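Local coordinates for protein endo-beta-1,2-glucanase (Talaromyces funiculosus, PDB 6IMV) that hydrolyses internal beta-1,2-glucosidic linkages of beta-1,2-glucans as a fungal endo-type glycoside hydrolase, at residues A[247-252]-A[297-302]; A[301-306]-A[329-334]. One frame throughout, in Å; residues are numbered along the deposited sequence.

In the fold
Contacts 1 and 2 lie on the same side of the chain's centre, about 11 Å apart between their centres, and meet at Phe301 and Ser302. Contact 1 joins two loops, is partly buried and is poor in apolar packing: a tyrosine hydroxyl ties the loops together, while carboxylates and an aromatic face meet a bound glucose. Contact 2 is wholly buried and sets the continuation of the second loop against helix 318-337 through one arginine and two waters. Glu305 of contact 2 ties them together, its carboxylate probably accepting from the backbone N of Tyr299 and Trp300 in contact 1. The same glucose is approached from both, by Asp247 and Glu250 in contact 1 and His304 in contact 2.

Contact 1 (A[247-252]-A[297-302]); sequences DPYEGE and KGYWFS. With GLC (alpha-D-glucopyranose), chain D; NAG (2-acetamido-2-deoxy-beta-D-glucopyranose), chain H.
A short hydrogen bond, 2.5 Å from Tyr249 OH to Lys297 O, is the one polar link made directly between these two loops. The carbonyl oxygen sits at the edge of the phenol ring, near its plane, whereas the hydroxyl meets the carbonyl oxygen at 124° to the C=O bond and is tilted 33° from the carbonyl plane. Next to this bond the flank of the Tyr249 ring packs on the base of Tyr299, with CE2 of the former 3.7 Å from CB of the latter, and the two side chains cross at about a right angle. Because Tyr299 carries CG opposite its own backbone N (chi1 -165°), its ring swings away from Tyr249 and lies against the sugar, where Tyr299 CG is 3.6 Å from glucose C6 over one face. A phenylalanine in place of Tyr249 would lack the hydroxyl and would probably leave the Lys297 carbonyl without this donor, the loops then meeting here through ring packing alone. The loops border a carbohydrate-binding site of an enzyme whose many helices are consistent with an (alpha/alpha)6-barrel. Segment 247-252 shapes its part through an Asx turn, in which Tyr249 N donates to Asp247 OD1 at 3.0 Å, and a type I turn from Tyr249 to Glu252 that leads into helix 252-261. With OD1 engaged by the backbone, Asp247 OD2 accepts from glucose O6 at 2.6 Å. Glu250, bent at its second torsion, takes the neighbouring hydroxyls with separate oxygens, OE1 accepting from glucose O4 at 2.6 Å and OE2 from glucose O3 at 2.5 Å. Lys297 instead extends away from Tyr249, directing NZ toward the acetyl oxygen O7 of an N-acetylglucosamine.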
ATOM      1  N   ASP A 247      -4.215 -15.048   6.819  1.00 14.32           N
ATOM      2  CA  ASP A 247      -3.774 -15.333   5.456  1.00 13.54           C
ATOM      3  C   ASP A 247      -2.434 -14.654   5.161  1.00 13.30           C
ATOM      4  O   ASP A 247      -1.942 -13.856   5.951  1.00 12.75           O
ATOM      5  CB  ASP A 247      -4.892 -14.969   4.480  1.00 13.20           C
ATOM      6  CG  ASP A 247      -5.208 -13.486   4.422  1.00 12.59           C
ATOM      7  OD1 ASP A 247      -4.261 -12.675   4.488  1.00 11.61           O
ATOM      8  OD2 ASP A 247      -6.393 -13.161   4.288  1.00 12.54           O
ATOM      9  N   PRO A 248      -1.786 -14.959   4.013  1.00 13.27           N
ATOM     10  CA  PRO A 248      -0.480 -14.384   3.693  1.00 13.54           C
ATOM     11  C   PRO A 248      -0.480 -12.971   3.073  1.00 12.99           C
ATOM     12  O   PRO A 248       0.575 -12.502   2.598  1.00 12.89           O
ATOM     13  CB  PRO A 248       0.140 -15.363   2.686  1.00 13.45           C
ATOM     14  CG  PRO A 248      -0.965 -16.342   2.304  1.00 14.00           C
ATOM     15  CD  PRO A 248      -2.241 -15.915   2.999  1.00 13.67           C
ATOM     16  N   TYR A 249      -1.623 -12.286   3.092  1.00 12.26           N
ATOM     17  CA  TYR A 249      -1.745 -10.962   2.453  1.00 12.34           C
ATOM     18  C   TYR A 249      -1.378  -9.899   3.506  1.00 12.42           C
ATOM     19  O   TYR A 249      -0.555 -10.166   4.367  1.00 11.76           O
ATOM     20  CB  TYR A 249      -3.095 -10.887   1.725  1.00 12.30           C
ATOM     21  CG  TYR A 249      -3.432 -12.189   1.039  1.00 12.22           C
ATOM     22  CD1 TYR A 249      -2.560 -12.770   0.127  1.00 12.45           C
ATOM     23  CD2 TYR A 249      -4.571 -12.898   1.373  1.00 12.37           C
ATOM     24  CE1 TYR A 249      -2.832 -14.005  -0.453  1.00 12.12           C
ATOM     25  CE2 TYR A 249      -4.853 -14.135   0.816  1.00 12.03           C
ATOM     26  CZ  TYR A 249      -3.983 -14.692  -0.104  1.00 11.89           C
ATOM     27  OH  TYR A 249      -4.273 -15.909  -0.656  1.00 11.28           O
ATOM     28  N   GLU A 250      -1.945  -8.690   3.411  1.00 12.26           N
ATOM     29  CA  GLU A 250      -1.374  -7.513   4.090  1.00 12.17           C
ATOM     30  C   GLU A 250      -1.480  -7.653   5.607  1.00 11.79           C
ATOM     31  O   GLU A 250      -0.670  -7.083   6.338  1.00 11.80           O
ATOM     32  CB  GLU A 250      -2.054  -6.208   3.669  1.00 12.51           C
ATOM     33  CG  GLU A 250      -2.349  -6.103   2.187  1.00 12.57           C
ATOM     34  CD  GLU A 250      -3.781  -6.475   1.868  1.00 13.27           C
ATOM     35  OE1 GLU A 250      -4.042  -7.683   1.668  1.00 13.19           O
ATOM     36  OE2 GLU A 250      -4.644  -5.557   1.905  1.00 14.35           O
ATOM     37  N   GLY A 251      -2.472  -8.425   6.068  1.00 11.40           N
ATOM     38  CA  GLY A 251      -2.706  -8.656   7.478  1.00 11.36           C
ATOM     39  C   GLY A 251      -1.551  -9.365   8.168  1.00 11.45           C
ATOM     40  O   GLY A 251      -1.441  -9.329   9.396  1.00 11.41           O
ATOM     41  N   GLU A 252      -0.668  -9.997   7.392  1.00 11.59           N
ATOM     42  CA  GLU A 252       0.466 -10.718   7.967  1.00 12.03           C
ATOM     43  C   GLU A 252       1.404  -9.763   8.719  1.00 11.76           C
ATOM     44  O   GLU A 252       2.086 -10.177   9.669  1.00 11.91           O
ATOM     45  CB  GLU A 252       1.216 -11.504   6.896  1.00 12.16           C
ATOM     46  CG  GLU A 252       2.186 -12.512   7.481  1.00 12.41           C
ATOM     47  CD  GLU A 252       2.675 -13.500   6.445  1.00 12.90           C
ATOM     48  OE1 GLU A 252       3.710 -13.213   5.805  1.00 12.77           O
ATOM     49  OE2 GLU A 252       1.987 -14.524   6.242  1.00 12.74           O
ATOM     50  N   LYS A 297      -1.259 -18.722  -3.965  1.00 13.46           N
ATOM     51  CA  LYS A 297      -2.660 -18.478  -4.230  1.00 14.04           C
ATOM     52  C   LYS A 297      -3.081 -17.170  -3.547  1.00 13.14           C
ATOM     53  O   LYS A 297      -2.748 -16.936  -2.393  1.00 12.70           O
ATOM     54  CB  LYS A 297      -3.498 -19.658  -3.745  1.00 15.43           C
ATOM     55  CG  LYS A 297      -4.942 -19.652  -4.223  1.00 16.96           C
ATOM     56  CD  LYS A 297      -5.702 -20.860  -3.732  1.00 17.86           C
ATOM     57  CE  LYS A 297      -7.119 -20.886  -4.252  1.00 20.12           C
ATOM     58  NZ  LYS A 297      -7.823 -22.103  -3.793  1.00 21.45           N
ATOM     59  N   GLY A 298      -3.768 -16.308  -4.302  1.00 12.58           N
ATOM     60  CA  GLY A 298      -4.197 -15.003  -3.833  1.00 12.53           C
ATOM     61  C   GLY A 298      -5.594 -15.037  -3.231  1.00 12.66           C
ATOM     62  O   GLY A 298      -6.282 -16.056  -3.251  1.00 11.90           O
ATOM     63  N   TYR A 299      -6.019 -13.902  -2.673  1.00 12.55           N
ATOM     64  CA  TYR A 299      -7.400 -13.752  -2.274  1.00 13.12           C
ATOM     65  C   TYR A 299      -8.219 -13.509  -3.549  1.00 12.71           C
ATOM     66  O   TYR A 299      -9.055 -14.352  -3.932  1.00 12.84           O
ATOM     67  CB  TYR A 299      -7.553 -12.684  -1.187  1.00 14.14           C
ATOM     68  CG  TYR A 299      -8.886 -12.739  -0.486  1.00 14.97           C
ATOM     69  CD1 TYR A 299      -9.229 -13.823   0.306  1.00 15.92           C
ATOM     70  CD2 TYR A 299      -9.822 -11.735  -0.653  1.00 16.17           C
ATOM     71  CE1 TYR A 299     -10.461 -13.896   0.937  1.00 16.79           C
ATOM     72  CE2 TYR A 299     -11.055 -11.784  -0.020  1.00 17.26           C
ATOM     73  CZ  TYR A 299     -11.377 -12.872   0.771  1.00 17.49           C
ATOM     74  OH  TYR A 299     -12.593 -12.915   1.379  1.00 19.24           O
ATOM     75  N   TRP A 300      -7.937 -12.388  -4.223  1.00 12.16           N
ATOM     76  CA  TRP A 300      -8.344 -12.153  -5.620  1.00 12.00           C
ATOM     77  C   TRP A 300      -7.144 -12.266  -6.565  1.00 11.66           C
ATOM     78  O   TRP A 300      -7.337 -12.334  -7.768  1.00 12.55           O
ATOM     79  CB  TRP A 300      -8.988 -10.773  -5.782  1.00 12.02           C
ATOM     80  CG  TRP A 300     -10.192 -10.571  -4.924  1.00 12.50           C
ATOM     81  CD1 TRP A 300     -11.417 -11.143  -5.083  1.00 12.84           C
ATOM     82  CD2 TRP A 300     -10.283  -9.722  -3.766  1.00 13.18           C
ATOM     83  NE1 TRP A 300     -12.255 -10.733  -4.081  1.00 13.47           N
ATOM     84  CE2 TRP A 300     -11.599  -9.841  -3.276  1.00 13.30           C
ATOM     85  CE3 TRP A 300      -9.384  -8.879  -3.098  1.00 13.52           C
ATOM     86  CZ2 TRP A 300     -12.042  -9.146  -2.155  1.00 13.69           C
ATOM     87  CZ3 TRP A 300      -9.818  -8.193  -1.987  1.00 13.35           C
ATOM     88  CH2 TRP A 300     -11.126  -8.335  -1.519  1.00 13.74           C
ATOM     89  N   PHE A 301      -5.930 -12.249  -6.006  1.00 11.29           N
ATOM     90  CA  PHE A 301      -4.668 -11.979  -6.724  1.00 11.34           C
ATOM     91  C   PHE A 301      -4.673 -10.541  -7.269  1.00 11.32           C
ATOM     92  O   PHE A 301      -4.083 -10.262  -8.315  1.00 11.14           O
ATOM     93  CB  PHE A 301      -4.396 -13.013  -7.823  1.00 11.54           C
ATOM     94  CG  PHE A 301      -2.936 -13.357  -7.984  1.00 11.66           C
ATOM     95  CD1 PHE A 301      -2.358 -14.350  -7.204  1.00 11.61           C
ATOM     96  CD2 PHE A 301      -2.129 -12.663  -8.879  1.00 11.58           C
ATOM     97  CE1 PHE A 301      -1.012 -14.660  -7.328  1.00 11.60           C
ATOM     98  CE2 PHE A 301      -0.784 -12.979  -9.007  1.00 11.78           C
ATOM     99  CZ  PHE A 301      -0.229 -13.976  -8.230  1.00 11.68           C
ATOM    100  N   SER A 302      -5.352  -9.641  -6.544  1.00 11.07           N
ATOM    101  CA  SER A 302      -5.142  -8.212  -6.644  1.00 11.27           C
ATOM    102  C   SER A 302      -3.707  -7.895  -6.211  1.00 11.27           C
ATOM    103  O   SER A 302      -3.225  -8.469  -5.212  1.00 10.94           O
ATOM    104  CB  SER A 302      -6.134  -7.465  -5.785  1.00 11.29           C
ATOM    105  OG  SER A 302      -5.741  -6.112  -5.603  1.00 11.64           O
TER
HETATM  106  C1  GLC D   1      -9.996  -7.967   3.302  1.00 15.78           C
HETATM  107  C2  GLC D   1      -9.002  -6.828   3.344  1.00 16.13           C
HETATM  108  C3  GLC D   1      -8.081  -6.871   2.138  1.00 16.29           C
HETATM  109  C4  GLC D   1      -7.352  -8.203   2.106  1.00 16.20           C
HETATM  110  C5  GLC D   1      -8.382  -9.333   2.085  1.00 15.62           C
HETATM  111  C6  GLC D   1      -7.711 -10.699   2.202  1.00 15.37           C
HETATM  112  O1  GLC D   1     -10.860  -7.701   2.177  1.00 16.60           O
HETATM  113  O2  GLC D   1      -9.744  -5.600   3.314  1.00 16.46           O
HETATM  114  O3  GLC D   1      -7.122  -5.816   2.171  1.00 16.68           O
HETATM  115  O4  GLC D   1      -6.470  -8.245   0.976  1.00 15.95           O
HETATM  116  O5  GLC D   1      -9.300  -9.200   3.177  1.00 15.46           O
HETATM  117  O6  GLC D   1      -7.003 -10.815   3.441  1.00 15.25           O
HETATM  118  C1  NAG H 605     -10.689 -20.124   0.326  1.00 26.22           C
HETATM  119  C2  NAG H 605     -10.875 -21.575  -0.114  1.00 26.75           C
HETATM  120  C3  NAG H 605     -11.569 -22.321   1.017  1.00 29.32           C
HETATM  121  C4  NAG H 605     -10.680 -22.258   2.255  1.00 29.57           C
HETATM  122  C5  NAG H 605     -10.603 -20.788   2.689  1.00 28.73           C
HETATM  123  C6  NAG H 605      -9.760 -20.567   3.941  1.00 27.41           C
HETATM  124  C7  NAG H 605     -11.177 -21.927  -2.532  1.00 25.59           C
HETATM  125  C8  NAG H 605     -12.154 -21.923  -3.657  1.00 25.06           C
HETATM  126  N2  NAG H 605     -11.670 -21.670  -1.324  1.00 26.36           N
HETATM  127  O3  NAG H 605     -11.765 -23.668   0.621  1.00 30.00           O
HETATM  128  O4  NAG H 605     -11.162 -23.148   3.270  1.00 32.90           O
HETATM  129  O5  NAG H 605     -10.020 -20.054   1.603  1.00 27.08           O
HETATM  130  O6  NAG H 605      -8.511 -21.265   3.820  1.00 27.84           O
HETATM  131  O7  NAG H 605      -9.999 -22.133  -2.731  1.00 26.53           O

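Contact 2 (A[301-306]-A[329-334]). With GLC (alpha-D-glucopyranose), chain D.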
ATOM      1  N   PHE A 301      -5.930 -12.249  -6.006  1.00 11.29           N
ATOM      2  CA  PHE A 301      -4.668 -11.979  -6.724  1.00 11.34           C
ATOM      3  C   PHE A 301      -4.673 -10.541  -7.269  1.00 11.32           C
ATOM      4  O   PHE A 301      -4.083 -10.262  -8.315  1.00 11.14           O
ATOM      5  CB  PHE A 301      -4.396 -13.013  -7.823  1.00 11.54           C
ATOM      6  CG  PHE A 301      -2.936 -13.357  -7.984  1.00 11.66           C
ATOM      7  CD1 PHE A 301      -2.358 -14.350  -7.204  1.00 11.61           C
ATOM      8  CD2 PHE A 301      -2.129 -12.663  -8.879  1.00 11.58           C
ATOM      9  CE1 PHE A 301      -1.012 -14.660  -7.328  1.00 11.60           C
ATOM     10  CE2 PHE A 301      -0.784 -12.979  -9.007  1.00 11.78           C
ATOM     11  CZ  PHE A 301      -0.229 -13.976  -8.230  1.00 11.68           C
ATOM     12  N   SER A 302      -5.352  -9.641  -6.544  1.00 11.07           N
ATOM     13  CA  SER A 302      -5.142  -8.212  -6.644  1.00 11.27           C
ATOM     14  C   SER A 302      -3.707  -7.895  -6.211  1.00 11.27           C
ATOM     15  O   SER A 302      -3.225  -8.469  -5.212  1.00 10.94           O
ATOM     16  CB  SER A 302      -6.134  -7.465  -5.785  1.00 11.29           C
ATOM     17  OG  SER A 302      -5.741  -6.112  -5.603  1.00 11.64           O
ATOM     18  N   SER A 303      -3.060  -6.965  -6.926  1.00 11.07           N
ATOM     19  CA  SER A 303      -1.691  -6.558  -6.628  1.00 11.16           C
ATOM     20  C   SER A 303      -1.556  -6.107  -5.166  1.00 11.15           C
ATOM     21  O   SER A 303      -0.515  -6.326  -4.551  1.00 10.72           O
ATOM     22  CB  SER A 303      -1.220  -5.477  -7.577  1.00 11.14           C
ATOM     23  OG  SER A 303      -1.211  -5.949  -8.912  1.00 11.01           O
ATOM     24  N   HIS A 304      -2.601  -5.471  -4.613  1.00 11.61           N
ATOM     25  CA  HIS A 304      -2.524  -4.869  -3.267  1.00 11.99           C
ATOM     26  C   HIS A 304      -2.200  -5.930  -2.209  1.00 11.61           C
ATOM     27  O   HIS A 304      -1.623  -5.596  -1.183  1.00 10.58           O
ATOM     28  CB  HIS A 304      -3.802  -4.088  -2.910  1.00 13.07           C
ATOM     29  CG  HIS A 304      -4.882  -4.931  -2.324  1.00 14.17           C
ATOM     30  ND1 HIS A 304      -5.715  -5.719  -3.101  1.00 14.73           N
ATOM     31  CD2 HIS A 304      -5.269  -5.127  -1.048  1.00 15.22           C
ATOM     32  CE1 HIS A 304      -6.560  -6.369  -2.324  1.00 14.90           C
ATOM     33  NE2 HIS A 304      -6.310  -6.021  -1.065  1.00 15.55           N
ATOM     34  N   GLU A 305      -2.554  -7.197  -2.477  1.00 11.21           N
ATOM     35  CA  GLU A 305      -2.370  -8.304  -1.521  1.00 11.60           C
ATOM     36  C   GLU A 305      -0.883  -8.543  -1.200  1.00 11.50           C
ATOM     37  O   GLU A 305      -0.576  -9.210  -0.216  1.00 11.18           O
ATOM     38  CB  GLU A 305      -3.012  -9.589  -2.056  1.00 11.53           C
ATOM     39  CG  GLU A 305      -4.516  -9.493  -2.211  1.00 11.47           C
ATOM     40  CD  GLU A 305      -5.138 -10.544  -3.127  1.00 11.58           C
ATOM     41  OE1 GLU A 305      -4.501 -11.588  -3.366  1.00 10.70           O
ATOM     42  OE2 GLU A 305      -6.254 -10.297  -3.626  1.00 11.57           O
ATOM     43  N   THR A 306       0.022  -7.982  -2.018  1.00 11.50           N
ATOM     44  CA  THR A 306       1.471  -8.187  -1.937  1.00 11.81           C
ATOM     45  C   THR A 306       2.154  -7.085  -1.102  1.00 11.81           C
ATOM     46  O   THR A 306       3.362  -7.113  -0.915  1.00 11.80           O
ATOM     47  CB  THR A 306       2.033  -8.287  -3.363  1.00 11.99           C
ATOM     48  OG1 THR A 306       1.448  -9.443  -3.967  1.00 11.86           O
ATOM     49  CG2 THR A 306       3.538  -8.393  -3.429  1.00 12.17           C
ATOM     50  N   ARG A 329       5.524 -12.955 -13.262  1.00 11.77           N
ATOM     51  CA  ARG A 329       5.470 -13.690 -14.521  1.00 12.13           C
ATOM     52  C   ARG A 329       3.999 -13.937 -14.879  1.00 12.20           C
ATOM     53  O   ARG A 329       3.572 -13.695 -16.002  1.00 11.82           O
ATOM     54  CB  ARG A 329       6.188 -15.042 -14.420  1.00 12.30           C
ATOM     55  CG  ARG A 329       7.665 -14.958 -14.070  1.00 12.77           C
ATOM     56  CD  ARG A 329       8.256 -16.342 -13.899  1.00 12.97           C
ATOM     57  NE  ARG A 329       9.388 -16.335 -12.992  1.00 13.49           N
ATOM     58  CZ  ARG A 329      10.608 -15.946 -13.327  1.00 13.74           C
ATOM     59  NH1 ARG A 329      10.843 -15.498 -14.551  1.00 14.06           N
ATOM     60  NH2 ARG A 329      11.580 -16.010 -12.433  1.00 13.48           N
ATOM     61  N   ALA A 330       3.239 -14.416 -13.883  1.00 12.10           N
ATOM     62  CA  ALA A 330       1.830 -14.713 -14.049  1.00 11.83           C
ATOM     63  C   ALA A 330       1.031 -13.427 -14.298  1.00 11.38           C
ATOM     64  O   ALA A 330       0.161 -13.389 -15.181  1.00 10.80           O
ATOM     65  CB  ALA A 330       1.330 -15.454 -12.833  1.00 12.40           C
ATOM     66  N   ARG A 331       1.330 -12.364 -13.541  1.00 10.96           N
ATOM     67  CA  ARG A 331       0.497 -11.148 -13.577  1.00 10.49           C
ATOM     68  C   ARG A 331       0.643 -10.469 -14.943  1.00 10.69           C
ATOM     69  O   ARG A 331      -0.369 -10.090 -15.561  1.00 10.68           O
ATOM     70  CB  ARG A 331       0.848 -10.187 -12.431  1.00 10.27           C
ATOM     71  CG  ARG A 331      -0.260  -9.211 -12.052  1.00  9.69           C
ATOM     72  CD  ARG A 331       0.195  -8.110 -11.095  1.00  9.38           C
ATOM     73  NE  ARG A 331       0.909  -8.597  -9.919  1.00  9.05           N
ATOM     74  CZ  ARG A 331       0.345  -9.212  -8.880  1.00  8.99           C
ATOM     75  NH1 ARG A 331      -0.972  -9.342  -8.810  1.00  8.74           N
ATOM     76  NH2 ARG A 331       1.111  -9.727  -7.930  1.00  9.12           N
ATOM     77  N   THR A 332       1.893 -10.278 -15.391  1.00 10.76           N
ATOM     78  CA  THR A 332       2.155  -9.619 -16.674  1.00 10.93           C
ATOM     79  C   THR A 332       1.633 -10.486 -17.834  1.00 11.24           C
ATOM     80  O   THR A 332       0.916 -10.002 -18.698  1.00 11.45           O
ATOM     81  CB  THR A 332       3.639  -9.255 -16.842  1.00 10.41           C
ATOM     82  OG1 THR A 332       4.472 -10.413 -16.771  1.00 10.12           O
ATOM     83  CG2 THR A 332       4.110  -8.257 -15.811  1.00 10.43           C
ATOM     84  N   CYS A 333       1.988 -11.773 -17.842  1.00 12.20           N
ATOM     85  CA  CYS A 333       1.679 -12.643 -18.983  1.00 12.79           C
ATOM     86  C   CYS A 333       0.185 -12.982 -19.018  1.00 13.12           C
ATOM     87  O   CYS A 333      -0.354 -13.182 -20.107  1.00 13.56           O
ATOM     88  CB  CYS A 333       2.563 -13.887 -18.979  1.00 13.11           C
ATOM     89  SG  CYS A 333       4.315 -13.471 -19.190  1.00 13.30           S
ATOM     90  N   ASN A 334      -0.484 -13.003 -17.854  1.00 12.96           N
ATOM     91  CA  ASN A 334      -1.939 -13.204 -17.793  1.00 12.99           C
ATOM     92  C   ASN A 334      -2.639 -12.120 -18.619  1.00 13.33           C
ATOM     93  O   ASN A 334      -3.607 -12.410 -19.324  1.00 13.28           O
ATOM     94  CB  ASN A 334      -2.501 -13.195 -16.366  1.00 12.65           C
ATOM     95  CG  ASN A 334      -4.018 -13.158 -16.304  1.00 12.41           C
ATOM     96  OD1 ASN A 334      -4.604 -12.141 -15.941  1.00 13.04           O
ATOM     97  ND2 ASN A 334      -4.670 -14.257 -16.648  1.00 11.46           N
TER
HETATM   98  C1  GLC D   1      -9.996  -7.967   3.302  1.00 15.78           C
HETATM   99  C2  GLC D   1      -9.002  -6.828   3.344  1.00 16.13           C
HETATM  100  C3  GLC D   1      -8.081  -6.871   2.138  1.00 16.29           C
HETATM  101  C4  GLC D   1      -7.352  -8.203   2.106  1.00 16.20           C
HETATM  102  C5  GLC D   1      -8.382  -9.333   2.085  1.00 15.62           C
HETATM  103  C6  GLC D   1      -7.711 -10.699   2.202  1.00 15.37           C
HETATM  104  O1  GLC D   1     -10.860  -7.701   2.177  1.00 16.60           O
HETATM  105  O2  GLC D   1      -9.744  -5.600   3.314  1.00 16.46           O
HETATM  106  O3  GLC D   1      -7.122  -5.816   2.171  1.00 16.68           O
HETATM  107  O4  GLC D   1      -6.470  -8.245   0.976  1.00 15.95           O
HETATM  108  O5  GLC D   1      -9.300  -9.200   3.177  1.00 15.46           O
HETATM  109  O6  GLC D   1      -7.003 -10.815   3.441  1.00 15.25           O
HETATM  110  O   HOH W   1      -3.275  -8.605 -10.339  1.00 11.24           O
HETATM  111  O   HOH W   2      -0.930  -9.938  -5.474  1.00 10.53           O
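Arg331 NH2, Ser302 O and Thr306 OG1 all grip one water, whose oxygen lies 2.7 Å from Ser302 O and 3.2 Å from Arg331 NH2. The water thereby joins the 3-10 segment 303-306 and the turn before it to helix 318-337, the helix that also carries Cys333, two residues after Arg331, in a disulfide to Cys487. A second water donates to Phe301 O and accepts from Arg331 NH1 at 2.9 Å, in the plane of the guanidinium at its edge. That flat group is sandwiched: Phe301 CE2 lies over one face, 3.9 Å from Arg331 CZ with ring and guanidinium planes 23° apart, and Ser303 OG lies over the opposite face, although its hydrogen bond goes to Ser385 O. A bend at the third torsion (chi3 -50°) turns the otherwise extended Arg331 chain into this slot, and Glu328 OE2, on the same helix, forms a salt bridge with NH2 and probably offsets its charge. On the far side of the loop, Ser302 OG and His304 ND1 share a 2.5 Å hydrogen bond at the edge of the imidazole, while His304 NE2 donates to glucose O4 at 3.0 Å.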